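Local coordinates for RNA polymerase ECF-subfamily sigma factor (Streptomyces venezuelae, PDB 6DXO), which directs RNA polymerase to specific promoters as an ECF sigma factor, probably acts in aerial mycelium formation, and is bound, and probably held inactive, by an anti-sigma factor, at residues V4-L18 with L52-F65. Sequence-based numbering, arbitrary orientation.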
# COMPACT_ATOMS: atom_id res chain seq x y z
N VAL A 4 5.80 -5.92 13.11
CA VAL A 4 4.51 -5.66 13.73
C VAL A 4 4.72 -5.29 15.19
O VAL A 4 4.23 -4.26 15.65
CB VAL A 4 3.55 -6.86 13.63
CG1 VAL A 4 2.25 -6.57 14.35
CG2 VAL A 4 3.29 -7.20 12.19
N ASP A 5 5.47 -6.12 15.90
CA ASP A 5 5.83 -5.85 17.29
C ASP A 5 6.51 -4.49 17.44
O ASP A 5 6.28 -3.79 18.43
CB ASP A 5 6.72 -6.96 17.86
CG ASP A 5 5.93 -8.18 18.31
OD1 ASP A 5 4.77 -8.33 17.87
OD2 ASP A 5 6.47 -8.99 19.10
N ARG A 6 7.34 -4.10 16.47
CA ARG A 6 7.97 -2.78 16.51
C ARG A 6 6.98 -1.62 16.32
O ARG A 6 7.13 -0.57 16.93
CB ARG A 6 9.11 -2.68 15.48
CG ARG A 6 10.36 -3.47 15.83
CD ARG A 6 11.59 -2.91 15.12
NE ARG A 6 11.25 -1.91 14.11
CZ ARG A 6 12.13 -1.09 13.53
NH1 ARG A 6 13.41 -1.16 13.86
NH2 ARG A 6 11.72 -0.21 12.62
N ALA A 7 5.99 -1.80 15.44
CA ALA A 7 4.96 -0.78 15.27
C ALA A 7 4.09 -0.66 16.52
O ALA A 7 3.56 0.41 16.83
CB ALA A 7 4.08 -1.12 14.08
N GLN A 8 3.87 -1.79 17.17
CA GLN A 8 3.07 -1.79 18.39
C GLN A 8 3.84 -1.08 19.51
O GLN A 8 3.33 -0.93 20.63
CB GLN A 8 2.67 -3.21 18.77
CG GLN A 8 1.55 -3.78 17.90
CD GLN A 8 1.26 -5.26 18.15
OE1 GLN A 8 2.17 -6.10 18.12
NE2 GLN A 8 -0.00 -5.59 18.38
N ALA A 9 5.06 -0.65 19.19
CA ALA A 9 5.87 0.25 20.03
C ALA A 9 5.81 1.69 19.53
O ALA A 9 6.57 2.55 19.97
CB ALA A 9 7.31 -0.21 20.07
N GLY A 10 4.91 1.96 18.59
CA GLY A 10 4.74 3.32 18.11
C GLY A 10 5.91 3.86 17.29
O GLY A 10 5.96 5.05 17.02
N GLU A 11 6.85 2.99 16.92
CA GLU A 11 7.82 3.35 15.89
C GLU A 11 7.04 3.48 14.60
O GLU A 11 6.67 2.48 13.98
CB GLU A 11 8.89 2.28 15.73
CG GLU A 11 9.79 2.50 14.52
CD GLU A 11 11.25 2.23 14.80
OE1 GLU A 11 11.55 1.49 15.76
OE2 GLU A 11 12.11 2.78 14.07
N ALA A 12 6.78 4.72 14.20
CA ALA A 12 5.91 5.01 13.08
C ALA A 12 6.46 4.44 11.78
O ALA A 12 5.70 3.97 10.95
CB ALA A 12 5.68 6.52 12.95
N GLU A 13 7.78 4.49 11.62
CA GLU A 13 8.42 4.01 10.40
C GLU A 13 8.29 2.49 10.23
O GLU A 13 8.26 1.99 9.11
CB GLU A 13 9.90 4.43 10.35
CG GLU A 13 10.70 3.73 9.26
CD GLU A 13 10.24 4.10 7.85
OE1 GLU A 13 9.54 5.13 7.69
OE2 GLU A 13 10.57 3.36 6.90
N ALA A 14 8.19 1.76 11.34
CA ALA A 14 7.95 0.34 11.26
C ALA A 14 6.60 0.08 10.59
O ALA A 14 6.48 -0.84 9.78
CB ALA A 14 8.00 -0.34 12.66
N PHE A 15 5.60 0.90 10.89
CA PHE A 15 4.30 0.72 10.24
C PHE A 15 4.41 1.11 8.76
O PHE A 15 3.79 0.51 7.89
CB PHE A 15 3.18 1.52 10.90
CG PHE A 15 1.81 1.07 10.48
CD1 PHE A 15 1.17 0.04 11.16
CD2 PHE A 15 1.18 1.64 9.39
CE1 PHE A 15 -0.10 -0.39 10.76
CE2 PHE A 15 -0.09 1.21 8.98
CZ PHE A 15 -0.71 0.19 9.66
N GLY A 16 5.24 2.10 8.47
CA GLY A 16 5.51 2.42 7.06
C GLY A 16 6.08 1.23 6.31
O GLY A 16 5.70 0.94 5.16
N ARG A 17 7.00 0.53 6.96
CA ARG A 17 7.57 -0.68 6.40
C ARG A 17 6.53 -1.80 6.22
O ARG A 17 6.62 -2.59 5.28
CB ARG A 17 8.69 -1.19 7.31
CG ARG A 17 9.79 -0.18 7.55
CD ARG A 17 11.00 -0.48 6.69
NE ARG A 17 10.64 -0.64 5.29
CZ ARG A 17 11.01 -1.67 4.54
NH1 ARG A 17 11.76 -2.64 5.06
NH2 ARG A 17 10.62 -1.74 3.28
N LEU A 18 5.56 -1.88 7.12
CA LEU A 18 4.51 -2.88 6.95
C LEU A 18 3.72 -2.55 5.67
O LEU A 18 3.41 -3.43 4.89
CB LEU A 18 3.58 -2.96 8.17
CG LEU A 18 4.20 -3.62 9.42
CD1 LEU A 18 3.25 -3.53 10.62
CD2 LEU A 18 4.58 -5.06 9.12
N LEU A 52 -4.14 -0.08 11.70
CA LEU A 52 -3.33 0.81 12.52
C LEU A 52 -4.11 1.23 13.74
O LEU A 52 -3.62 1.15 14.87
CB LEU A 52 -2.93 2.03 11.69
CG LEU A 52 -2.11 3.14 12.37
CD1 LEU A 52 -1.36 3.92 11.30
CD2 LEU A 52 -3.03 4.06 13.14
N ARG A 53 -5.35 1.65 13.53
CA ARG A 53 -6.20 2.11 14.62
C ARG A 53 -6.52 0.99 15.62
O ARG A 53 -6.81 1.28 16.78
CB ARG A 53 -7.50 2.73 14.09
CG ARG A 53 -7.28 4.00 13.28
CD ARG A 53 -8.59 4.74 13.08
NE ARG A 53 -9.52 4.01 12.23
CZ ARG A 53 -9.81 4.35 10.98
NH1 ARG A 53 -9.25 5.42 10.43
NH2 ARG A 53 -10.68 3.62 10.28
N ARG A 54 -6.46 -0.27 15.19
CA ARG A 54 -6.75 -1.39 16.08
C ARG A 54 -5.49 -2.16 16.48
O ARG A 54 -5.58 -3.22 17.08
CB ARG A 54 -7.75 -2.36 15.44
CG ARG A 54 -8.93 -1.69 14.75
CD ARG A 54 -10.01 -2.71 14.40
NE ARG A 54 -11.01 -2.83 15.45
CZ ARG A 54 -12.22 -2.27 15.39
NH1 ARG A 54 -12.57 -1.56 14.33
NH2 ARG A 54 -13.08 -2.43 16.40
N ILE A 55 -4.33 -1.63 16.14
CA ILE A 55 -3.12 -2.42 16.29
C ILE A 55 -2.85 -2.80 17.77
O ILE A 55 -2.14 -3.75 18.04
CB ILE A 55 -1.87 -1.74 15.66
CG1 ILE A 55 -0.87 -2.79 15.16
CG2 ILE A 55 -1.23 -0.74 16.63
CD1 ILE A 55 0.41 -2.21 14.58
N SER A 56 -3.43 -2.06 18.70
CA SER A 56 -3.24 -2.38 20.14
C SER A 56 -4.04 -3.61 20.56
O SER A 56 -3.84 -4.16 21.66
CB SER A 56 -3.60 -1.19 21.03
OG SER A 56 -4.97 -0.87 20.93
N THR A 57 -4.96 -4.06 19.71
CA THR A 57 -5.77 -5.24 20.02
C THR A 57 -5.22 -6.48 19.34
O THR A 57 -5.63 -7.61 19.65
CB THR A 57 -7.22 -5.07 19.53
OG1 THR A 57 -7.23 -5.08 18.10
CG2 THR A 57 -7.80 -3.75 20.03
N PHE A 58 -4.30 -6.27 18.40
CA PHE A 58 -3.72 -7.35 17.62
C PHE A 58 -2.78 -8.19 18.46
O PHE A 58 -1.56 -8.11 18.32
CB PHE A 58 -3.00 -6.77 16.40
CG PHE A 58 -2.54 -7.80 15.41
CD1 PHE A 58 -3.46 -8.53 14.67
CD2 PHE A 58 -1.20 -8.01 15.19
CE1 PHE A 58 -3.04 -9.47 13.74
CE2 PHE A 58 -0.77 -8.95 14.27
CZ PHE A 58 -1.70 -9.68 13.54
N THR A 59 -3.36 -9.01 19.34
CA THR A 59 -2.61 -9.71 20.36
C THR A 59 -3.14 -11.12 20.63
O THR A 59 -2.71 -11.79 21.58
CB THR A 59 -2.69 -8.93 21.68
OG1 THR A 59 -4.06 -8.67 21.98
CG2 THR A 59 -1.95 -7.59 21.56
N TRP A 60 -4.08 -11.58 19.81
CA TRP A 60 -4.65 -12.92 19.99
C TRP A 60 -3.72 -14.02 19.49
O TRP A 60 -2.89 -13.80 18.61
CB TRP A 60 -6.05 -13.02 19.35
CG TRP A 60 -6.10 -12.73 17.89
CD1 TRP A 60 -5.90 -13.62 16.87
CD2 TRP A 60 -6.36 -11.47 17.27
NE1 TRP A 60 -6.03 -12.98 15.66
CE2 TRP A 60 -6.32 -11.66 15.88
CE3 TRP A 60 -6.64 -10.19 17.77
CZ2 TRP A 60 -6.53 -10.63 14.97
CZ3 TRP A 60 -6.86 -9.17 16.87
CH2 TRP A 60 -6.80 -9.39 15.49
N GLN A 61 -3.89 -15.21 20.05
CA GLN A 61 -2.94 -16.31 19.91
C GLN A 61 -2.38 -16.61 18.51
O GLN A 61 -1.17 -16.55 18.29
CB GLN A 61 -3.51 -17.59 20.53
CG GLN A 61 -2.45 -18.57 20.94
CD GLN A 61 -1.39 -17.91 21.81
OE1 GLN A 61 -1.70 -17.22 22.78
NE2 GLN A 61 -0.12 -18.11 21.45
N GLY A 62 -3.25 -16.95 17.57
CA GLY A 62 -2.79 -17.39 16.26
C GLY A 62 -2.85 -16.34 15.16
O GLY A 62 -3.08 -16.67 13.99
N ARG A 63 -2.62 -15.08 15.52
CA ARG A 63 -2.77 -13.96 14.59
C ARG A 63 -1.71 -13.94 13.48
O ARG A 63 -0.57 -14.35 13.68
CB ARG A 63 -2.74 -12.63 15.35
CG ARG A 63 -1.38 -12.31 15.97
CD ARG A 63 -1.51 -11.30 17.10
NE ARG A 63 -0.22 -10.94 17.67
CZ ARG A 63 0.38 -11.60 18.66
NH1 ARG A 63 -0.20 -12.66 19.19
NH2 ARG A 63 1.57 -11.19 19.10
N ASP A 64 -2.11 -13.46 12.31
CA ASP A 64 -1.21 -13.34 11.17
C ASP A 64 -1.52 -11.99 10.52
O ASP A 64 -2.66 -11.72 10.19
CB ASP A 64 -1.43 -14.49 10.18
CG ASP A 64 -0.44 -14.48 9.03
OD1 ASP A 64 0.57 -15.21 9.09
OD2 ASP A 64 -0.67 -13.72 8.05
N PHE A 65 -0.51 -11.14 10.38
CA PHE A 65 -0.76 -9.76 9.98
C PHE A 65 -1.30 -9.62 8.55
O PHE A 65 -2.27 -8.90 8.33
CB PHE A 65 0.48 -8.89 10.18
CG PHE A 65 0.20 -7.43 10.01
CD1 PHE A 65 -0.57 -6.75 10.94
CD2 PHE A 65 0.68 -6.73 8.92
CE1 PHE A 65 -0.84 -5.39 10.78
CE2 PHE A 65 0.41 -5.39 8.76
CZ PHE A 65 -0.35 -4.72 9.69
O HOH W 1 1.68 -8.97 17.08
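Gln8 NE2 spends both of its N-H groups on the backbone of 52-65. One bond, 2.8 Å from Gln8 NE2 to Ile55 O, is nearly straight (N-H...O 167°); the other, 3.0 Å to Phe58 O, is more bent and reaches that oxygen from above its carbonyl plane. Both acceptors lie close to the amide plane, which fixes the rotation of the amide. Extension beyond CG (chi2 173°) carries the amide across to the loop, while Gln8 CG rests on Ile55 CG1 at 3.8 Å. On the other side of the amide, Gln8 OE1 accepts from a water that in turn accepts from Arg63 NE, a bridge to the far end of the loop. With an alanine here, the Ile55 and Phe58 carbonyls would probably lose this donor and the water its Gln8 acceptor, and the turn could shift.

Beside these polar bonds lies apolar packing. Val4 splits its branches: CG1, anti to the backbone N (chi1 177°), meets Phe58 CD2 at 3.8 Å, and CG2 makes an off-centre CH-pi contact with the Phe65 ring. That ring also receives Leu18 CD1, 4.3 Å from its centroid and again off-centre, and stands edge-to-face with Tyr22. Leu52 CD1 sits over one face of Phe15, 4.0 Å from the ring centroid, while Ile55 CD1 lies at the ring's edge and against Ala7 CB. In the complex Phe15 and Leu52 also pack on Leu70 and Met74, respectively, of the partner chain.

The contact thus joins the N-terminal helix 4-7 and the start of helix 12-31 to the connection between helices 37-53 and 65-79; helix 4-7 packs on the all-helical sigma-70 region 2 fold that helices 12-31, 37-53 and 65-79 build.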